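Local coordinates for protein MIP07328p (Drosophila melanogaster, PDB 6FKK) that serves as an axon guidance cue of the semaphorin family, acting as a chemorepellent and probably signalling to cells through plexin receptors, at residues Asp196-Ile201 against Phe210-Ser215; Ala224-Val229 against Tyr266-Gln271; Leu255-Pro260 against Ala300-Asn305. One frame throughout, in Å; residues are numbered along the deposited sequence.

Contact 1 of 3, residues Asp196-Ile201 against Phe210-Ser215; sequences DFVGAI and FFRELS. With NAG (2-acetamido-2-deoxy-beta-D-glucopyranose), chain E.
Phe197 and Phe211 form a non-hydrogen-bonded pair across this antiparallel hairpin, their side chains running side by side on one face of the sheet. CD1 of Phe197 comes within 3.5 Å of CB of Phe211, and the two rings are tilted 53° to each other. On the other face, Asp196 lays its CB over the guanidinium of Arg212. These two are a hydrogen-bonded pair, Asp196 N to Arg212 O at 2.9 Å and Arg212 N to Asp196 O in return. The salt bridge from Asp196 OD2 to Arg212 NH2 is long, 3.6 Å. At a classic beta bulge the register slips by one, so that Val198 and Gly199 share Phe210 as partner: Phe210 O takes a 2.8 Å bond from Val198 N and a weak one from Gly199 N. Phe210 N returns a bond to Gly199 O at 2.9 Å. Farther out, Arg212 NH1 reaches Ile270 O in a weak hydrogen bond, and strand 225-233 continues the sheet beyond strand 206-214. Asp196 also borders an N-linked glycan. The hairpin is thus held mainly by backbone bonds and aromatic packing; the Asp196 carboxylate and Arg212 guanidinium probably add charge attraction, no guanidinium N-H pointing at the oxygen.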
loop_
_atom_site.group_PDB
_atom_site.type_symbol
_atom_site.label_atom_id
_atom_site.label_comp_id
_atom_site.label_asym_id
_atom_site.label_seq_id
_atom_site.Cartn_x
_atom_site.Cartn_y
_atom_site.Cartn_z
ATOM N N ASP A 196 -7.503 -5.398 -9.612
ATOM C CA ASP A 196 -7.070 -4.021 -9.394
ATOM C C ASP A 196 -5.931 -4.068 -8.385
ATOM O O ASP A 196 -6.154 -4.371 -7.207
ATOM C CB ASP A 196 -8.218 -3.141 -8.895
ATOM C CG ASP A 196 -9.308 -2.949 -9.934
ATOM O OD1 ASP A 196 -9.188 -3.503 -11.047
ATOM O OD2 ASP A 196 -10.292 -2.240 -9.635
ATOM N N PHE A 197 -4.717 -3.784 -8.844
ATOM C CA PHE A 197 -3.538 -3.916 -8.001
ATOM C C PHE A 197 -3.363 -2.692 -7.111
ATOM O O PHE A 197 -3.671 -1.562 -7.502
ATOM C CB PHE A 197 -2.290 -4.126 -8.857
ATOM C CG PHE A 197 -2.348 -5.356 -9.717
ATOM C CD1 PHE A 197 -1.925 -6.580 -9.226
ATOM C CD2 PHE A 197 -2.830 -5.291 -11.014
ATOM C CE1 PHE A 197 -1.978 -7.715 -10.012
ATOM C CE2 PHE A 197 -2.886 -6.423 -11.806
ATOM C CZ PHE A 197 -2.460 -7.637 -11.304
ATOM N N VAL A 198 -2.862 -2.929 -5.900
ATOM C CA VAL A 198 -2.672 -1.870 -4.915
ATOM C C VAL A 198 -1.236 -1.758 -4.427
ATOM O O VAL A 198 -0.919 -0.792 -3.717
ATOM C CB VAL A 198 -3.620 -2.040 -3.707
ATOM C CG1 VAL A 198 -5.063 -2.207 -4.167
ATOM C CG2 VAL A 198 -3.181 -3.213 -2.846
ATOM N N GLY A 199 -0.358 -2.700 -4.765
ATOM C CA GLY A 199 1.021 -2.602 -4.326
ATOM C C GLY A 199 1.876 -3.818 -4.614
ATOM O O GLY A 199 1.362 -4.908 -4.884
ATOM N N ALA A 200 3.195 -3.638 -4.555
ATOM C CA ALA A 200 4.147 -4.713 -4.787
ATOM C C ALA A 200 5.341 -4.518 -3.866
ATOM O O ALA A 200 5.913 -3.426 -3.817
ATOM C CB ALA A 200 4.600 -4.752 -6.251
ATOM N N ILE A 201 5.708 -5.569 -3.134
ATOM C CA ILE A 201 6.801 -5.513 -2.169
ATOM C C ILE A 201 7.778 -6.642 -2.463
ATOM O O ILE A 201 7.365 -7.789 -2.672
ATOM C CB ILE A 201 6.299 -5.618 -0.717
ATOM C CG1 ILE A 201 5.134 -4.658 -0.461
ATOM C CG2 ILE A 201 7.437 -5.329 0.239
ATOM C CD1 ILE A 201 5.539 -3.204 -0.392
ATOM N N PHE A 210 -0.144 -7.283 -4.150
ATOM C CA PHE A 210 -1.393 -7.161 -3.413
ATOM C C PHE A 210 -2.448 -6.550 -4.322
ATOM O O PHE A 210 -2.202 -5.517 -4.954
ATOM C CB PHE A 210 -1.207 -6.315 -2.152
ATOM C CG PHE A 210 -0.261 -6.919 -1.152
ATOM C CD1 PHE A 210 1.107 -6.743 -1.279
ATOM C CD2 PHE A 210 -0.739 -7.672 -0.092
ATOM C CE1 PHE A 210 1.980 -7.301 -0.365
ATOM C CE2 PHE A 210 0.129 -8.232 0.825
ATOM C CZ PHE A 210 1.491 -8.046 0.689
ATOM N N PHE A 211 -3.616 -7.186 -4.385
ATOM C CA PHE A 211 -4.663 -6.755 -5.301
ATOM C C PHE A 211 -5.991 -7.350 -4.859
ATOM O O PHE A 211 -6.047 -8.248 -4.015
ATOM C CB PHE A 211 -4.343 -7.164 -6.743
ATOM C CG PHE A 211 -4.257 -8.652 -6.950
ATOM C CD1 PHE A 211 -3.072 -9.331 -6.708
ATOM C CD2 PHE A 211 -5.357 -9.370 -7.393
ATOM C CE1 PHE A 211 -2.989 -10.698 -6.899
ATOM C CE2 PHE A 211 -5.280 -10.737 -7.586
ATOM C CZ PHE A 211 -4.094 -11.402 -7.339
ATOM N N ARG A 212 -7.065 -6.831 -5.448
ATOM C CA ARG A 212 -8.404 -7.371 -5.292
ATOM C C ARG A 212 -8.896 -7.855 -6.648
ATOM O O ARG A 212 -8.547 -7.286 -7.687
ATOM C CB ARG A 212 -9.368 -6.328 -4.714
ATOM C CG ARG A 212 -9.471 -5.058 -5.538
ATOM C CD ARG A 212 -10.356 -4.024 -4.856
ATOM N NE ARG A 212 -10.502 -2.811 -5.658
ATOM C CZ ARG A 212 -9.682 -1.767 -5.586
ATOM N NH1 ARG A 212 -8.657 -1.788 -4.744
ATOM N NH2 ARG A 212 -9.886 -0.703 -6.351
ATOM N N GLU A 213 -9.697 -8.917 -6.638
ATOM C CA GLU A 213 -10.130 -9.538 -7.881
ATOM C C GLU A 213 -11.448 -10.262 -7.646
ATOM O O GLU A 213 -11.875 -10.466 -6.508
ATOM C CB GLU A 213 -9.075 -10.511 -8.415
ATOM C CG GLU A 213 -8.880 -11.738 -7.538
ATOM C CD GLU A 213 -8.090 -12.835 -8.228
ATOM O OE1 GLU A 213 -7.633 -13.766 -7.532
ATOM O OE2 GLU A 213 -7.930 -12.766 -9.466
ATOM N N LEU A 214 -12.081 -10.655 -8.749
ATOM C CA LEU A 214 -13.287 -11.462 -8.679
ATOM C C LEU A 214 -12.957 -12.867 -8.191
ATOM O O LEU A 214 -11.837 -13.360 -8.351
ATOM C CB LEU A 214 -13.970 -11.529 -10.045
ATOM C CG LEU A 214 -14.469 -10.195 -10.606
ATOM C CD1 LEU A 214 -15.104 -10.391 -11.976
ATOM C CD2 LEU A 214 -15.445 -9.535 -9.641
ATOM N N SER A 215 -13.950 -13.516 -7.594
ATOM C CA SER A 215 -13.757 -14.799 -6.935
ATOM C C SER A 215 -14.314 -15.928 -7.788
ATOM O O SER A 215 -15.429 -15.831 -8.310
ATOM C CB SER A 215 -14.427 -14.813 -5.562
ATOM O OG SER A 215 -14.327 -16.099 -4.976
HETATM C C1 NAG E . -7.175 -1.688 -14.274
HETATM C C2 NAG E . -8.224 -1.193 -15.289
HETATM C C3 NAG E . -9.315 -2.240 -15.521
HETATM C C4 NAG E . -8.709 -3.597 -15.845
HETATM C C5 NAG E . -7.737 -3.990 -14.743
HETATM C C6 NAG E . -7.056 -5.315 -14.998
HETATM C C7 NAG E . -9.568 0.229 -13.778
HETATM C C8 NAG E . -10.072 1.618 -13.525
HETATM N N2 NAG E . -8.806 0.074 -14.871
HETATM O O3 NAG E . -10.147 -1.815 -16.594
HETATM O O4 NAG E . -9.733 -4.580 -15.947
HETATM O O5 NAG E . -6.706 -2.997 -14.651
HETATM O O6 NAG E . -7.934 -6.237 -15.628
HETATM O O7 NAG E . -9.838 -0.704 -13.026
#

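Contact 2 of 3, residues Ala224-Val229 against Tyr266-Gln271; sequences AVYSRV and YFDEIQ. With NAG (2-acetamido-2-deoxy-beta-D-glucopyranose), chain B.
Ser227 meets the backbone of 266-271 with its hydroxyl, which is both donor and acceptor. Ser227 OG donates to Asp268 O at 2.6 Å, approaching from above the carbonyl plane, and accepts from Ile270 N at 2.8 Å with a bent N-H angle of 137°. The same Ser227 OG packs against CB of Ile270 at 3.4 Å. Val225 and Glu269 cross at about a right angle: CG of Glu269 lies 3.7 Å from CG1 of Val225, and OE2 of Glu269 rests against CG2 of Val225. Tyr226 and Asp268 instead run alongside each other, ring and carboxylate planes 65° apart, with Asp268 OD2 at the ring edge, 4.0 Å from Tyr226 CE1. The carboxylate's main partner is Arg254, which bridges to OD1 and also makes a cation-pi contact with Tyr226. At the far end, Tyr266 OH accepts a 3.2 Å hydrogen bond from N2 of the NAG in chain B. The strand pieces 225-229 and 269-271 diverge at 56° and share no backbone bond; strand 251-259 pairs antiparallel with both 225-233 and 265-279. Phe289 of strand 282-290 packs against Ser227 and Ile270, and the serine links two strands that both flank strand 251-259.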
loop_
_atom_site.group_PDB
_atom_site.type_symbol
_atom_site.label_atom_id
_atom_site.label_comp_id
_atom_site.label_asym_id
_atom_site.label_seq_id
_atom_site.Cartn_x
_atom_site.Cartn_y
_atom_site.Cartn_z
ATOM N N ALA A 224 -18.237 -11.702 -6.380
ATOM C CA ALA A 224 -17.716 -11.255 -5.099
ATOM C C ALA A 224 -16.241 -10.916 -5.250
ATOM O O ALA A 224 -15.484 -11.668 -5.872
ATOM C CB ALA A 224 -17.891 -12.330 -4.028
ATOM N N VAL A 225 -15.836 -9.792 -4.680
ATOM C CA VAL A 225 -14.445 -9.363 -4.731
ATOM C C VAL A 225 -13.724 -9.880 -3.493
ATOM O O VAL A 225 -14.214 -9.726 -2.368
ATOM C CB VAL A 225 -14.342 -7.834 -4.831
ATOM C CG1 VAL A 225 -12.887 -7.412 -4.910
ATOM C CG2 VAL A 225 -15.108 -7.332 -6.039
ATOM N N TYR A 226 -12.565 -10.500 -3.702
ATOM C CA TYR A 226 -11.692 -10.937 -2.624
ATOM C C TYR A 226 -10.331 -10.271 -2.770
ATOM O O TYR A 226 -9.891 -9.955 -3.880
ATOM C CB TYR A 226 -11.519 -12.465 -2.616
ATOM C CG TYR A 226 -12.737 -13.238 -2.156
ATOM C CD1 TYR A 226 -13.749 -12.619 -1.435
ATOM C CD2 TYR A 226 -12.869 -14.590 -2.437
ATOM C CE1 TYR A 226 -14.864 -13.325 -1.014
ATOM C CE2 TYR A 226 -13.977 -15.305 -2.019
ATOM C CZ TYR A 226 -14.972 -14.667 -1.309
ATOM O OH TYR A 226 -16.076 -15.377 -0.891
ATOM N N SER A 227 -9.666 -10.058 -1.639
ATOM C CA SER A 227 -8.333 -9.478 -1.614
ATOM C C SER A 227 -7.293 -10.588 -1.531
ATOM O O SER A 227 -7.450 -11.545 -0.768
ATOM C CB SER A 227 -8.176 -8.517 -0.436
ATOM O OG SER A 227 -9.138 -7.479 -0.501
ATOM N N ARG A 228 -6.230 -10.456 -2.322
ATOM C CA ARG A 228 -5.236 -11.509 -2.461
ATOM C C ARG A 228 -3.833 -10.957 -2.261
ATOM O O ARG A 228 -3.568 -9.775 -2.497
ATOM C CB ARG A 228 -5.300 -12.176 -3.844
ATOM C CG ARG A 228 -6.694 -12.503 -4.348
ATOM C CD ARG A 228 -7.239 -13.781 -3.743
ATOM N NE ARG A 228 -8.283 -14.355 -4.586
ATOM C CZ ARG A 228 -9.016 -15.411 -4.256
ATOM N NH1 ARG A 228 -8.824 -16.012 -3.090
ATOM N NH2 ARG A 228 -9.943 -15.866 -5.088
ATOM N N VAL A 229 -2.934 -11.835 -1.828
ATOM C CA VAL A 229 -1.498 -11.614 -1.921
ATOM C C VAL A 229 -0.924 -12.716 -2.799
ATOM O O VAL A 229 -1.218 -13.899 -2.593
ATOM C CB VAL A 229 -0.816 -11.581 -0.538
ATOM C CG1 VAL A 229 -1.136 -12.833 0.271
ATOM C CG2 VAL A 229 0.688 -11.409 -0.693
ATOM N N TYR A 266 -16.663 -9.344 7.102
ATOM C CA TYR A 266 -15.473 -9.255 6.267
ATOM C C TYR A 266 -15.341 -7.883 5.618
ATOM O O TYR A 266 -16.335 -7.256 5.240
ATOM C CB TYR A 266 -15.496 -10.324 5.173
ATOM C CG TYR A 266 -15.311 -11.737 5.671
ATOM C CD1 TYR A 266 -16.392 -12.484 6.118
ATOM C CD2 TYR A 266 -14.058 -12.332 5.675
ATOM C CE1 TYR A 266 -16.227 -13.782 6.564
ATOM C CE2 TYR A 266 -13.882 -13.629 6.119
ATOM C CZ TYR A 266 -14.970 -14.349 6.563
ATOM O OH TYR A 266 -14.803 -15.640 7.005
ATOM N N PHE A 267 -14.100 -7.426 5.494
ATOM C CA PHE A 267 -13.730 -6.293 4.652
ATOM C C PHE A 267 -12.907 -6.883 3.510
ATOM O O PHE A 267 -11.709 -7.137 3.664
ATOM C CB PHE A 267 -12.947 -5.244 5.436
ATOM C CG PHE A 267 -13.666 -4.716 6.648
ATOM C CD1 PHE A 267 -13.616 -5.401 7.852
ATOM C CD2 PHE A 267 -14.367 -3.522 6.592
ATOM C CE1 PHE A 267 -14.266 -4.916 8.971
ATOM C CE2 PHE A 267 -15.021 -3.032 7.709
ATOM C CZ PHE A 267 -14.969 -3.730 8.899
ATOM N N ASP A 268 -13.552 -7.112 2.367
ATOM C CA ASP A 268 -12.988 -7.958 1.324
ATOM C C ASP A 268 -12.291 -7.197 0.203
ATOM O O ASP A 268 -11.692 -7.836 -0.667
ATOM C CB ASP A 268 -14.085 -8.840 0.716
ATOM C CG ASP A 268 -14.432 -10.025 1.591
ATOM O OD1 ASP A 268 -13.516 -10.567 2.246
ATOM O OD2 ASP A 268 -15.620 -10.417 1.618
ATOM N N GLU A 269 -12.346 -5.869 0.191
ATOM C CA GLU A 269 -11.789 -5.078 -0.905
ATOM C C GLU A 269 -10.634 -4.229 -0.380
ATOM O O GLU A 269 -10.852 -3.157 0.195
ATOM C CB GLU A 269 -12.868 -4.216 -1.555
ATOM C CG GLU A 269 -13.956 -5.023 -2.247
ATOM C CD GLU A 269 -14.884 -4.164 -3.082
ATOM O OE1 GLU A 269 -14.844 -2.923 -2.935
ATOM O OE2 GLU A 269 -15.651 -4.730 -3.888
ATOM N N ILE A 270 -9.408 -4.708 -0.590
ATOM C CA ILE A 270 -8.229 -3.959 -0.176
ATOM C C ILE A 270 -8.098 -2.702 -1.029
ATOM O O ILE A 270 -8.483 -2.675 -2.207
ATOM C CB ILE A 270 -6.974 -4.847 -0.270
ATOM C CG1 ILE A 270 -5.791 -4.196 0.446
ATOM C CG2 ILE A 270 -6.625 -5.138 -1.720
ATOM C CD1 ILE A 270 -4.620 -5.133 0.629
ATOM N N GLN A 271 -7.564 -1.640 -0.426
ATOM C CA GLN A 271 -7.536 -0.340 -1.084
ATOM C C GLN A 271 -6.131 0.247 -1.118
ATOM O O GLN A 271 -5.787 0.981 -2.051
ATOM C CB GLN A 271 -8.492 0.631 -0.386
ATOM C CG GLN A 271 -9.957 0.232 -0.461
ATOM C CD GLN A 271 -10.514 0.324 -1.867
ATOM O OE1 GLN A 271 -10.109 1.183 -2.651
ATOM N NE2 GLN A 271 -11.444 -0.565 -2.195
HETATM C C1 NAG B . -11.094 -15.413 8.536
HETATM C C2 NAG B . -11.593 -16.827 8.269
HETATM C C3 NAG B . -12.815 -17.136 9.137
HETATM C C4 NAG B . -12.569 -16.776 10.601
HETATM C C5 NAG B . -11.972 -15.377 10.725
HETATM C C6 NAG B . -11.559 -15.029 12.136
HETATM C C7 NAG B . -11.167 -17.728 6.022
HETATM C C8 NAG B . -11.654 -17.800 4.606
HETATM N N2 NAG B . -11.914 -17.003 6.861
HETATM O O3 NAG B . -13.101 -18.523 8.996
HETATM O O4 NAG B . -13.797 -16.744 11.325
HETATM O O5 NAG B . -10.804 -15.265 9.907
HETATM O O6 NAG B . -10.569 -15.922 12.626
HETATM O O7 NAG B . -10.145 -18.301 6.387
#

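Contact 3 of 3, residues Leu255-Pro260 against Ala300-Asn305; sequences LNCSVP and AVCAFN. With NAG (2-acetamido-2-deoxy-beta-D-glucopyranose), chain B; NAG (2-acetamido-2-deoxy-beta-D-glucopyranose), chain C.
The touching parts, 255-258 and 300-304, run 134° apart with no backbone hydrogen bond between them, and the CA atoms of Cys257 and Cys302 come to 6.0 Å. There a disulfide joins them, SG of Cys257 to SG of Cys302 at 2.0 Å with a chi3 of 85°, close to the relaxed right angle. The two cysteines reach the bond differently: SG of Cys257 is anti to its backbone N (chi1 -176°), whereas SG of Cys302 stands beside its own N and anti to the carbonyl carbon. CB of Ala300 rests against the SG of Cys257 at 4.2 Å. Next to the disulfide, the Phe304 ring packs against Cys257 and Leu255. Leu255 places CD2 over one face of that ring in a CH-pi contact, 4.2 Å from the centroid, while its CB meets the ring at CZ, the para carbon. The carbonyl O of Asn256 approaches CE2 of Phe304 obliquely at 3.7 Å. Val368 of strand 368-369 touches both Leu255 and Phe304, adding to this buried apolar cluster. Asn256 directs its side chain to the sugar, where ND2 is bonded covalently to C1 of the NAG in chain B at 1.4 Å. Ser258 OG donates in the carbonyl plane to Asn256 OD1 at 2.8 Å; these two residues are the ends of an Asn-Cys-Ser sequon. Pro260 meets the second sugar, in chain C. The disulfide thus ties the two segments covalently where no backbone bond does, and the Ser258 bond should limit rotation of the glycosylated amide one residue away.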
loop_
_atom_site.group_PDB
_atom_site.type_symbol
_atom_site.label_atom_id
_atom_site.label_comp_id
_atom_site.label_asym_id
_atom_site.label_seq_id
_atom_site.Cartn_x
_atom_site.Cartn_y
_atom_site.Cartn_z
ATOM N N LEU A 255 -6.411 -12.732 1.592
ATOM C CA LEU A 255 -6.181 -11.986 2.819
ATOM C C LEU A 255 -7.466 -11.951 3.636
ATOM O O LEU A 255 -8.558 -11.761 3.091
ATOM C CB LEU A 255 -5.706 -10.568 2.509
ATOM C CG LEU A 255 -4.339 -10.455 1.833
ATOM C CD1 LEU A 255 -4.041 -9.005 1.503
ATOM C CD2 LEU A 255 -3.258 -11.031 2.730
ATOM N N ASN A 256 -7.332 -12.142 4.946
ATOM C CA ASN A 256 -8.471 -12.253 5.853
ATOM C C ASN A 256 -8.456 -11.054 6.794
ATOM O O ASN A 256 -7.759 -11.060 7.814
ATOM C CB ASN A 256 -8.420 -13.572 6.623
ATOM C CG ASN A 256 -9.659 -13.817 7.471
ATOM O OD1 ASN A 256 -10.347 -12.883 7.888
ATOM N ND2 ASN A 256 -9.946 -15.085 7.734
ATOM N N CYS A 257 -9.234 -10.033 6.453
ATOM C CA CYS A 257 -9.448 -8.869 7.306
ATOM C C CYS A 257 -10.919 -8.874 7.702
ATOM O O CYS A 257 -11.776 -8.399 6.951
ATOM C CB CYS A 257 -9.059 -7.580 6.589
ATOM S SG CYS A 257 -9.173 -6.100 7.621
ATOM N N SER A 258 -11.211 -9.422 8.880
ATOM C CA SER A 258 -12.590 -9.608 9.302
ATOM C C SER A 258 -12.696 -9.471 10.812
ATOM O O SER A 258 -11.725 -9.685 11.544
ATOM C CB SER A 258 -13.130 -10.977 8.871
ATOM O OG SER A 258 -12.444 -12.024 9.536
ATOM N N VAL A 259 -13.893 -9.115 11.264
ATOM C CA VAL A 259 -14.214 -9.064 12.686
ATOM C C VAL A 259 -14.726 -10.442 13.096
ATOM O O VAL A 259 -15.754 -10.890 12.563
ATOM C CB VAL A 259 -15.257 -7.984 12.990
ATOM C CG1 VAL A 259 -15.629 -8.014 14.464
ATOM C CG2 VAL A 259 -14.725 -6.616 12.593
ATOM N N PRO A 260 -14.065 -11.130 14.021
ATOM C CA PRO A 260 -14.449 -12.508 14.335
ATOM C C PRO A 260 -15.801 -12.585 15.025
ATOM O O PRO A 260 -16.301 -11.617 15.604
ATOM C CB PRO A 260 -13.326 -12.985 15.262
ATOM C CG PRO A 260 -12.803 -11.730 15.881
ATOM C CD PRO A 260 -12.917 -10.674 14.822
ATOM N N ALA A 300 -11.781 -0.579 7.175
ATOM C CA ALA A 300 -11.010 -1.206 8.235
ATOM C C ALA A 300 -9.527 -1.144 7.906
ATOM O O ALA A 300 -9.132 -1.072 6.739
ATOM C CB ALA A 300 -11.433 -2.661 8.457
ATOM N N VAL A 301 -8.712 -1.181 8.957
ATOM C CA VAL A 301 -7.263 -1.276 8.840
ATOM C C VAL A 301 -6.835 -2.598 9.458
ATOM O O VAL A 301 -7.096 -2.852 10.640
ATOM C CB VAL A 301 -6.549 -0.102 9.527
ATOM C CG1 VAL A 301 -5.048 -0.343 9.540
ATOM C CG2 VAL A 301 -6.875 1.201 8.823
ATOM N N CYS A 302 -6.184 -3.440 8.660
ATOM C CA CYS A 302 -5.622 -4.692 9.140
ATOM C C CYS A 302 -4.119 -4.703 8.910
ATOM O O CYS A 302 -3.611 -4.100 7.959
ATOM C CB CYS A 302 -6.254 -5.909 8.448
ATOM S SG CYS A 302 -7.847 -6.453 9.119
ATOM N N ALA A 303 -3.413 -5.396 9.796
ATOM C CA ALA A 303 -1.978 -5.601 9.678
ATOM C C ALA A 303 -1.708 -7.086 9.502
ATOM O O ALA A 303 -2.371 -7.925 10.120
ATOM C CB ALA A 303 -1.233 -5.071 10.905
ATOM N N PHE A 304 -0.740 -7.409 8.653
ATOM C CA PHE A 304 -0.402 -8.792 8.358
ATOM C C PHE A 304 1.081 -9.022 8.599
ATOM O O PHE A 304 1.914 -8.185 8.239
ATOM C CB PHE A 304 -0.763 -9.151 6.917
ATOM C CG PHE A 304 -2.236 -9.114 6.640
ATOM C CD1 PHE A 304 -2.849 -7.944 6.221
ATOM C CD2 PHE A 304 -3.009 -10.251 6.798
ATOM C CE1 PHE A 304 -4.207 -7.911 5.964
ATOM C CE2 PHE A 304 -4.364 -10.225 6.541
ATOM C CZ PHE A 304 -4.964 -9.054 6.124
ATOM N N ASN A 305 1.404 -10.159 9.213
ATOM C CA ASN A 305 2.791 -10.531 9.453
ATOM C C ASN A 305 3.371 -11.158 8.190
ATOM O O ASN A 305 2.774 -12.072 7.612
ATOM C CB ASN A 305 2.885 -11.501 10.632
ATOM C CG ASN A 305 4.304 -11.662 11.156
ATOM O OD1 ASN A 305 5.275 -11.576 10.403
ATOM N ND2 ASN A 305 4.428 -11.905 12.456
HETATM C C1 NAG B . -11.094 -15.413 8.536
HETATM C C2 NAG B . -11.593 -16.827 8.269
HETATM C C3 NAG B . -12.815 -17.136 9.137
HETATM C C4 NAG B . -12.569 -16.776 10.601
HETATM C C5 NAG B . -11.972 -15.377 10.725
HETATM C C6 NAG B . -11.559 -15.029 12.136
HETATM C C7 NAG B . -11.167 -17.728 6.022
HETATM C C8 NAG B . -11.654 -17.800 4.606
HETATM N N2 NAG B . -11.914 -17.003 6.861
HETATM O O3 NAG B . -13.101 -18.523 8.996
HETATM O O4 NAG B . -13.797 -16.744 11.325
HETATM O O5 NAG B . -10.804 -15.265 9.907
HETATM O O6 NAG B . -10.569 -15.922 12.626
HETATM O O7 NAG B . -10.145 -18.301 6.387
HETATM C C1 NAG C . -14.303 -18.051 11.655
HETATM C C2 NAG C . -14.665 -18.091 13.136
HETATM C C3 NAG C . -15.307 -19.433 13.495
HETATM C C4 NAG C . -16.420 -19.805 12.520
HETATM C C5 NAG C . -15.967 -19.628 11.074
HETATM C C6 NAG C . -17.085 -19.810 10.074
HETATM C C7 NAG C . -13.410 -16.883 14.867
HETATM C C8 NAG C . -12.122 -16.798 15.628
HETATM N N2 NAG C . -13.489 -17.861 13.958
HETATM O O3 NAG C . -15.828 -19.342 14.816
HETATM O O4 NAG C . -16.746 -21.179 12.688
HETATM O O5 NAG C . -15.452 -18.307 10.880
HETATM O O6 NAG C . -16.704 -19.345 8.786
HETATM O O7 NAG C . -14.336 -16.104 15.062
#

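All three contacts lie in a continuous set of paired, mostly antiparallel strands of the Sema domain, whose fold belongs to the beta-propeller class. Contact 1 closes along the chain before the others begin, whereas contacts 2 and 3 alternate their segments. Centres of contacts 1 and 2 are about 8 Å apart, those of 2 and 3 about 10 Å, and those of 1 and 3 about 15 Å. Backbone bonds between strands 206-214 and 225-233 join contacts 1 and 2; those of strand 251-259 with 225-233 and 265-279 bring in contact 3. The hairpin and the disulfide are thereby connected strand by strand, while the NAG of chain B touches contacts 2 and 3 alone.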